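Local coordinates for cytochrome c55X (Pseudomonas aeruginosa PAO1, PDB 6TP9), which transfers electrons as a periplasmic monoheme c-type cytochrome associated with heme d1 biosynthesis, at residues G29-G34 and L40-L45; S52-V57 and D76-L81. The protein carries 1 engineered substitution. All blocks are in the same frame, centred on the assembly; numbering follows the deposited sequence.

Contact 1 of 2, residues G29-G34 and L40-L45. With HEC (heme c), chain M.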
loop_
_atom_site.group_PDB
_atom_site.type_symbol
_atom_site.label_atom_id
_atom_site.label_comp_id
_atom_site.label_asym_id
_atom_site.label_seq_id
_atom_site.Cartn_x
_atom_site.Cartn_y
_atom_site.Cartn_z
ATOM N N GLY A 29 6.348 -4.175 -1.850
ATOM C CA GLY A 29 6.450 -2.821 -2.354
ATOM C C GLY A 29 5.142 -2.098 -2.593
ATOM O O GLY A 29 4.847 -1.708 -3.727
ATOM N N LEU A 30 4.354 -1.896 -1.541
ATOM C CA LEU A 30 3.160 -1.072 -1.664
ATOM C C LEU A 30 3.553 0.371 -1.965
ATOM O O LEU A 30 4.473 0.922 -1.353
ATOM C CB LEU A 30 2.326 -1.136 -0.386
ATOM C CG LEU A 30 0.994 -0.382 -0.428
ATOM C CD1 LEU A 30 0.030 -1.001 -1.431
ATOM C CD2 LEU A 30 0.366 -0.341 0.955
ATOM N N ARG A 31 2.852 0.975 -2.921
ATOM C CA ARG A 31 3.114 2.341 -3.343
ATOM C C ARG A 31 1.787 3.024 -3.635
ATOM O O ARG A 31 0.787 2.371 -3.942
ATOM C CB ARG A 31 4.001 2.399 -4.595
ATOM C CG ARG A 31 5.386 1.807 -4.430
ATOM C CD ARG A 31 6.279 2.686 -3.566
ATOM N NE ARG A 31 6.919 1.912 -2.506
ATOM C CZ ARG A 31 8.109 1.327 -2.606
ATOM N NH1 ARG A 31 8.822 1.424 -3.719
ATOM N NH2 ARG A 31 8.591 0.641 -1.578
ATOM N N LEU A 32 1.785 4.353 -3.541
ATOM C CA LEU A 32 0.615 5.145 -3.924
ATOM C C LEU A 32 0.799 5.574 -5.373
ATOM O O LEU A 32 1.414 6.598 -5.672
ATOM C CB LEU A 32 0.429 6.341 -3.000
ATOM C CG LEU A 32 -0.402 6.066 -1.747
ATOM C CD1 LEU A 32 0.373 5.205 -0.763
ATOM C CD2 LEU A 32 -0.842 7.370 -1.099
ATOM N N THR A 33 0.255 4.772 -6.284
ATOM C CA THR A 33 0.347 5.043 -7.710
ATOM C C THR A 33 -0.716 4.218 -8.419
ATOM O O THR A 33 -1.267 3.269 -7.858
ATOM C CB THR A 33 1.747 4.723 -8.254
ATOM O OG1 THR A 33 1.755 4.861 -9.680
ATOM C CG2 THR A 33 2.168 3.308 -7.875
ATOM N N GLY A 34 -1.008 4.602 -9.660
ATOM C CA GLY A 34 -1.994 3.906 -10.455
ATOM C C GLY A 34 -3.414 4.408 -10.310
ATOM O O GLY A 34 -4.316 3.862 -10.960
ATOM N N LEU A 40 2.817 8.977 -6.421
ATOM C CA LEU A 40 3.565 9.441 -5.260
ATOM C C LEU A 40 4.694 8.479 -4.900
ATOM O O LEU A 40 5.063 8.356 -3.729
ATOM C CB LEU A 40 2.633 9.635 -4.066
ATOM C CG LEU A 40 1.491 10.632 -4.268
ATOM C CD1 LEU A 40 0.696 10.791 -2.980
ATOM C CD2 LEU A 40 2.010 11.978 -4.750
ATOM N N THR A 41 5.246 7.791 -5.895
ATOM C CA THR A 41 6.323 6.845 -5.658
ATOM C C THR A 41 7.643 7.584 -5.463
ATOM O O THR A 41 7.761 8.764 -5.798
ATOM C CB THR A 41 6.441 5.875 -6.828
ATOM O OG1 THR A 41 6.992 6.556 -7.962
ATOM C CG2 THR A 41 5.077 5.316 -7.202
ATOM N N PRO A 42 8.656 6.910 -4.912
ATOM C CA PRO A 42 9.968 7.568 -4.781
ATOM C C PRO A 42 10.535 8.026 -6.111
ATOM O O PRO A 42 11.152 9.096 -6.190
ATOM C CB PRO A 42 10.840 6.484 -4.133
ATOM C CG PRO A 42 9.874 5.581 -3.440
ATOM C CD PRO A 42 8.650 5.566 -4.308
ATOM N N GLU A 43 10.340 7.235 -7.168
ATOM C CA GLU A 43 10.861 7.610 -8.478
ATOM C C GLU A 43 10.232 8.909 -8.967
ATOM O O GLU A 43 10.908 9.741 -9.583
ATOM C CB GLU A 43 10.610 6.482 -9.483
ATOM C CG GLU A 43 11.337 5.174 -9.166
ATOM C CD GLU A 43 10.704 4.402 -8.021
ATOM O OE1 GLU A 43 9.488 4.126 -8.084
ATOM O OE2 GLU A 43 11.424 4.081 -7.052
ATOM N N ALA A 44 8.941 9.105 -8.690
ATOM C CA ALA A 44 8.222 10.272 -9.184
ATOM C C ALA A 44 8.492 11.530 -8.369
ATOM O O ALA A 44 8.301 12.636 -8.884
ATOM C CB ALA A 44 6.718 9.991 -9.195
ATOM N N LEU A 45 8.922 11.393 -7.117
ATOM C CA LEU A 45 9.208 12.535 -6.261
ATOM C C LEU A 45 10.701 12.809 -6.137
ATOM O O LEU A 45 11.103 13.618 -5.294
ATOM C CB LEU A 45 8.612 12.308 -4.870
ATOM C CG LEU A 45 7.112 12.017 -4.812
ATOM C CD1 LEU A 45 6.723 11.507 -3.433
ATOM C CD2 LEU A 45 6.300 13.253 -5.172
HETATM FE FE HEC M . -2.719 14.394 -3.412
HETATM C CHA HEC M . -0.699 15.977 -5.683
HETATM C CHB HEC M . 0.007 14.008 -1.307
HETATM C CHC HEC M . -4.750 13.084 -1.007
HETATM C CHD HEC M . -5.319 14.330 -5.655
HETATM N NA HEC M . -0.714 14.868 -3.488
HETATM C C1A HEC M . -0.108 15.583 -4.503
HETATM C C2A HEC M . 1.263 15.845 -4.115
HETATM C C3A HEC M . 1.463 15.306 -2.911
HETATM C C4A HEC M . 0.224 14.678 -2.490
HETATM C CMA HEC M . 2.781 15.343 -2.109
HETATM C CAA HEC M . 2.308 16.616 -4.954
HETATM C CBA HEC M . 3.049 15.642 -5.864
HETATM C CGA HEC M . 4.065 16.381 -6.693
HETATM O O1A HEC M . 4.390 17.547 -6.346
HETATM O O2A HEC M . 4.553 15.800 -7.698
HETATM N NB HEC M . -2.418 13.679 -1.519
HETATM C C1B HEC M . -1.222 13.609 -0.828
HETATM C C2B HEC M . -1.500 13.059 0.486
HETATM C C3B HEC M . -2.807 12.807 0.559
HETATM C C4B HEC M . -3.414 13.191 -0.696
HETATM C CMB HEC M . -0.466 12.792 1.602
HETATM C CAB HEC M . -3.558 12.207 1.764
HETATM C CBB HEC M . -3.326 13.079 3.013
HETATM N NC HEC M . -4.654 13.766 -3.364
HETATM C C1C HEC M . -5.323 13.354 -2.229
HETATM C C2C HEC M . -6.728 13.220 -2.549
HETATM C C3C HEC M . -6.901 13.616 -3.814
HETATM C C4C HEC M . -5.593 13.931 -4.365
HETATM C CMC HEC M . -7.835 12.834 -1.541
HETATM C CAC HEC M . -8.242 13.644 -4.586
HETATM C CBC HEC M . -9.312 14.426 -3.799
HETATM N ND HEC M . -2.967 15.030 -5.371
HETATM C C1D HEC M . -4.157 14.931 -6.090
HETATM C C2D HEC M . -3.978 15.578 -7.373
HETATM C C3D HEC M . -2.534 16.090 -7.370
HETATM C C4D HEC M . -1.986 15.705 -6.093
HETATM C CMD HEC M . -5.013 15.726 -8.507
HETATM C CAD HEC M . -1.802 16.854 -8.492
HETATM C CBD HEC M . -2.105 18.345 -8.416
HETATM C CGD HEC M . -1.378 19.009 -9.553
HETATM O O1D HEC M . -2.018 19.243 -10.611
HETATM O O2D HEC M . -0.159 19.286 -9.409
#

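Contact 2 of 2, residues S52-V57 and D76-L81. With HEC (heme c), chain M.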
loop_
_atom_site.group_PDB
_atom_site.type_symbol
_atom_site.label_atom_id
_atom_site.label_comp_id
_atom_site.label_asym_id
_atom_site.label_seq_id
_atom_site.Cartn_x
_atom_site.Cartn_y
_atom_site.Cartn_z
ATOM N N SER A 52 8.582 21.448 -0.463
ATOM C CA SER A 52 7.559 21.664 -1.479
ATOM C C SER A 52 6.431 20.653 -1.328
ATOM O O SER A 52 5.250 21.019 -1.288
ATOM C CB SER A 52 8.182 21.569 -2.871
ATOM O OG SER A 52 9.227 22.513 -3.028
ATOM N N LEU A 53 6.782 19.370 -1.237
ATOM C CA LEU A 53 5.773 18.331 -1.076
ATOM C C LEU A 53 5.012 18.505 0.231
ATOM O O LEU A 53 3.788 18.329 0.273
ATOM C CB LEU A 53 6.438 16.955 -1.136
ATOM C CG LEU A 53 7.341 16.726 -2.352
ATOM C CD1 LEU A 53 8.118 15.425 -2.217
ATOM C CD2 LEU A 53 6.527 16.731 -3.634
ATOM N N VAL A 54 5.715 18.854 1.311
ATOM C CA VAL A 54 5.041 19.093 2.583
ATOM C C VAL A 54 4.058 20.247 2.450
ATOM O O VAL A 54 2.921 20.175 2.933
ATOM C CB VAL A 54 6.072 19.355 3.695
ATOM C CG1 VAL A 54 5.377 19.821 4.968
ATOM C CG2 VAL A 54 6.891 18.103 3.960
ATOM N N ALA A 55 4.481 21.332 1.800
ATOM C CA ALA A 55 3.571 22.442 1.547
ATOM C C ALA A 55 2.326 21.963 0.813
ATOM O O ALA A 55 1.197 22.267 1.215
ATOM C CB ALA A 55 4.287 23.531 0.746
ATOM N N THR A 56 2.518 21.199 -0.267
ATOM C CA THR A 56 1.381 20.696 -1.029
ATOM C C THR A 56 0.420 19.917 -0.142
ATOM O O THR A 56 -0.803 20.036 -0.283
ATOM C CB THR A 56 1.866 19.814 -2.180
ATOM O OG1 THR A 56 2.736 20.566 -3.034
ATOM C CG2 THR A 56 0.687 19.296 -2.989
ATOM N N VAL A 57 0.952 19.104 0.773
ATOM C CA VAL A 57 0.093 18.343 1.674
ATOM C C VAL A 57 -0.697 19.289 2.570
ATOM O O VAL A 57 -1.916 19.157 2.725
ATOM C CB VAL A 57 0.928 17.354 2.507
ATOM C CG1 VAL A 57 0.045 16.639 3.523
ATOM C CG2 VAL A 57 1.636 16.352 1.605
ATOM N N ASP A 76 4.605 18.222 11.432
ATOM C CA ASP A 76 5.332 16.969 11.609
ATOM C C ASP A 76 4.598 15.816 10.940
ATOM O O ASP A 76 5.218 14.986 10.263
ATOM C CB ASP A 76 5.529 16.685 13.097
ATOM C CG ASP A 76 6.371 17.737 13.783
ATOM O OD1 ASP A 76 7.388 18.164 13.194
ATOM O OD2 ASP A 76 6.011 18.144 14.910
ATOM N N ASP A 77 3.278 15.748 11.117
ATOM C CA ASP A 77 2.486 14.717 10.454
ATOM C C ASP A 77 2.740 14.714 8.951
ATOM O O ASP A 77 2.997 13.665 8.352
ATOM C CB ASP A 77 1.001 14.935 10.748
ATOM C CG ASP A 77 0.680 14.837 12.226
ATOM O OD1 ASP A 77 1.581 14.461 13.005
ATOM O OD2 ASP A 77 -0.472 15.139 12.607
ATOM N N ALA A 78 2.678 15.892 8.326
ATOM C CA ALA A 78 2.872 15.971 6.882
ATOM C C ALA A 78 4.284 15.558 6.492
ATOM O O ALA A 78 4.477 14.837 5.506
ATOM C CB ALA A 78 2.576 17.388 6.391
ATOM N N GLY A 79 5.288 16.010 7.247
ATOM C CA GLY A 79 6.655 15.626 6.939
ATOM C C GLY A 79 6.877 14.133 7.070
ATOM O O GLY A 79 7.624 13.533 6.293
ATOM N N TRP A 80 6.234 13.514 8.060
ATOM C CA TRP A 80 6.287 12.062 8.187
ATOM C C TRP A 80 5.683 11.392 6.960
ATOM O O TRP A 80 6.316 10.537 6.329
ATOM C CB TRP A 80 5.553 11.633 9.457
ATOM C CG TRP A 80 5.690 10.181 9.808
ATOM C CD1 TRP A 80 6.692 9.605 10.533
ATOM C CD2 TRP A 80 4.781 9.123 9.470
ATOM N NE1 TRP A 80 6.468 8.256 10.661
ATOM C CE2 TRP A 80 5.302 7.935 10.018
ATOM C CE3 TRP A 80 3.581 9.066 8.754
ATOM C CZ2 TRP A 80 4.666 6.705 9.872
ATOM C CZ3 TRP A 80 2.952 7.844 8.610
ATOM C CH2 TRP A 80 3.495 6.680 9.168
ATOM N N LEU A 81 4.453 11.772 6.603
ATOM C CA LEU A 81 3.807 11.194 5.430
ATOM C C LEU A 81 4.715 11.286 4.211
ATOM O O LEU A 81 4.883 10.315 3.465
ATOM C CB LEU A 81 2.480 11.902 5.155
ATOM C CG LEU A 81 1.331 11.647 6.127
ATOM C CD1 LEU A 81 0.129 12.510 5.771
ATOM C CD2 LEU A 81 0.959 10.179 6.121
HETATM FE FE HEC M . -2.719 14.394 -3.412
HETATM C CHA HEC M . -0.699 15.977 -5.683
HETATM C CHB HEC M . 0.007 14.008 -1.307
HETATM C CHC HEC M . -4.750 13.084 -1.007
HETATM C CHD HEC M . -5.319 14.330 -5.655
HETATM N NA HEC M . -0.714 14.868 -3.488
HETATM C C1A HEC M . -0.108 15.583 -4.503
HETATM C C2A HEC M . 1.263 15.845 -4.115
HETATM C C3A HEC M . 1.463 15.306 -2.911
HETATM C C4A HEC M . 0.224 14.678 -2.490
HETATM C CMA HEC M . 2.781 15.343 -2.109
HETATM C CAA HEC M . 2.308 16.616 -4.954
HETATM C CBA HEC M . 3.049 15.642 -5.864
HETATM C CGA HEC M . 4.065 16.381 -6.693
HETATM O O1A HEC M . 4.390 17.547 -6.346
HETATM O O2A HEC M . 4.553 15.800 -7.698
HETATM N NB HEC M . -2.418 13.679 -1.519
HETATM C C1B HEC M . -1.222 13.609 -0.828
HETATM C C2B HEC M . -1.500 13.059 0.486
HETATM C C3B HEC M . -2.807 12.807 0.559
HETATM C C4B HEC M . -3.414 13.191 -0.696
HETATM C CMB HEC M . -0.466 12.792 1.602
HETATM C CAB HEC M . -3.558 12.207 1.764
HETATM C CBB HEC M . -3.326 13.079 3.013
HETATM N NC HEC M . -4.654 13.766 -3.364
HETATM C C1C HEC M . -5.323 13.354 -2.229
HETATM C C2C HEC M . -6.728 13.220 -2.549
HETATM C C3C HEC M . -6.901 13.616 -3.814
HETATM C C4C HEC M . -5.593 13.931 -4.365
HETATM C CMC HEC M . -7.835 12.834 -1.541
HETATM C CAC HEC M . -8.242 13.644 -4.586
HETATM C CBC HEC M . -9.312 14.426 -3.799
HETATM N ND HEC M . -2.967 15.030 -5.371
HETATM C C1D HEC M . -4.157 14.931 -6.090
HETATM C C2D HEC M . -3.978 15.578 -7.373
HETATM C C3D HEC M . -2.534 16.090 -7.370
HETATM C C4D HEC M . -1.986 15.705 -6.093
HETATM C CMD HEC M . -5.013 15.726 -8.507
HETATM C CAD HEC M . -1.802 16.854 -8.492
HETATM C CBD HEC M . -2.105 18.345 -8.416
HETATM C CGD HEC M . -1.378 19.009 -9.553
HETATM O O1D HEC M . -2.018 19.243 -10.611
HETATM O O2D HEC M . -0.159 19.286 -9.409
#

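Contact 1 of 2, residues G29-G34 and L40-L45
Leu-32 and Leu-40 lie beside each other where the two segments are joined by a single backbone hydrogen bond. Leu-40 N donates to Leu-32 O over 2.9 Å, and the bond is straight at both ends: N-H...O is 163° and C=O...N 179°. Next to it the two CB atoms meet at 4.1 Å; the side chains cross at a slant and still touch at their ends, Leu-32 CD2 to Leu-40 CD1 at 4.2 Å. The forked end of Leu-40 lies over one face of heme ring A, with CD1 3.7 Å from the methine carbon CHB of the heme. Further out, the methyl CG2 of Thr-41 is set against both CB and CG2 of Thr-33, 3.5 Å from the former. The same methyl also touches Arg-31 CB. The bend at chi2 (-72°) swings Arg-31 CD against Pro-42 CD at 3.8 Å, the two side chains crossing at about a right angle. Arg-31 NE makes only a weak bond to Leu-30 O, while Arg-31 NH1 stays 5.0 Å from Glu-43 OE2. Thr-41 OG1 accepts the backbone N-H of Ala-44 at 3.3 Å, an ST motif that opens the turn leading to Leu-45. Leu-30 and Arg-31 pair antiparallel with a strand of the second subunit, and Leu-40 packs on His-28 of that subunit. The arrangement belongs to a domain-swapped c-type cytochrome, in which Leu-40 and Leu-45 line a heme pocket that the partner chain completes with its His-28.

Contact 2 of 2, residues S52-V57 and D76-L81
Val-54 and Val-57 meet Ala-78 and Gly-79 directly, and the flat groups, heme and indole, flank this aliphatic seam. Thr-56 CG2 lies over one face of heme ring A, 3.7 Å from C2A of the heme. At the rim of the same ring, Val-57 CG2 nears the heme methyl CMA, and Leu-53 CD2 comes within 3.5 Å of the propionate oxygen O1A. Trp-80 starts out away from the helix 52-57, and Leu-81 CD2 lies in plane at the edge of its indole. In the seam itself the Ala-78 methyl sits between two valine branches, 4.0 Å from Val-54 CG1 and 3.9 Å from Val-57 CG1. Both valines hold CG1 anti to the backbone N (chi1 171° and 176°), which brings these branches together on the one methyl. Their CG2 branches part: that of Val-54 rests 3.9 Å from the bare CA of Gly-79, that of Val-57 turns to the heme. The segment axes approach to 9.0 Å at 121°. On the heme side Ser-52 O accepts from the backbone N of Thr-56 and from its hydroxyl. Thr-56 OG1 stands 3.1 Å from Ser-52 O, above the carbonyl plane; this second bond helps fix the methyl over the porphyrin. Val-82 fills in beside Leu-53 and both valines, and Asp-77 forms a salt bridge with Arg-12 of the second subunit. Since no hydrogen bond or charge pair crosses between the two helix segments, their contact depends on aliphatic packing, with small Ala-78 and Gly-79 receiving the branched valines.

How the contacts relate
Contact 2 is largely buried and joins two helices, whereas contact 1 is only partly buried and joins a short strand to the loop that precedes the helix 50-59. Their chemistry differs accordingly: contact 1 combines a backbone hydrogen bond with packing of the carbon parts of Arg, Thr, Pro and Leu side chains, contact 2 only aliphatic groups across its seam. They meet where Leu-45 CD2 touches Leu-53 CD2 at 3.8 Å, although their centres are about 15 Å apart. Both border the same heme, Leu-40 and Thr-56 covering opposite faces of ring A. Both also reach the second subunit, contact 1 through strand pairing and contact 2 through Asp-77, Trp-80 and Leu-81 of the helix 75-86.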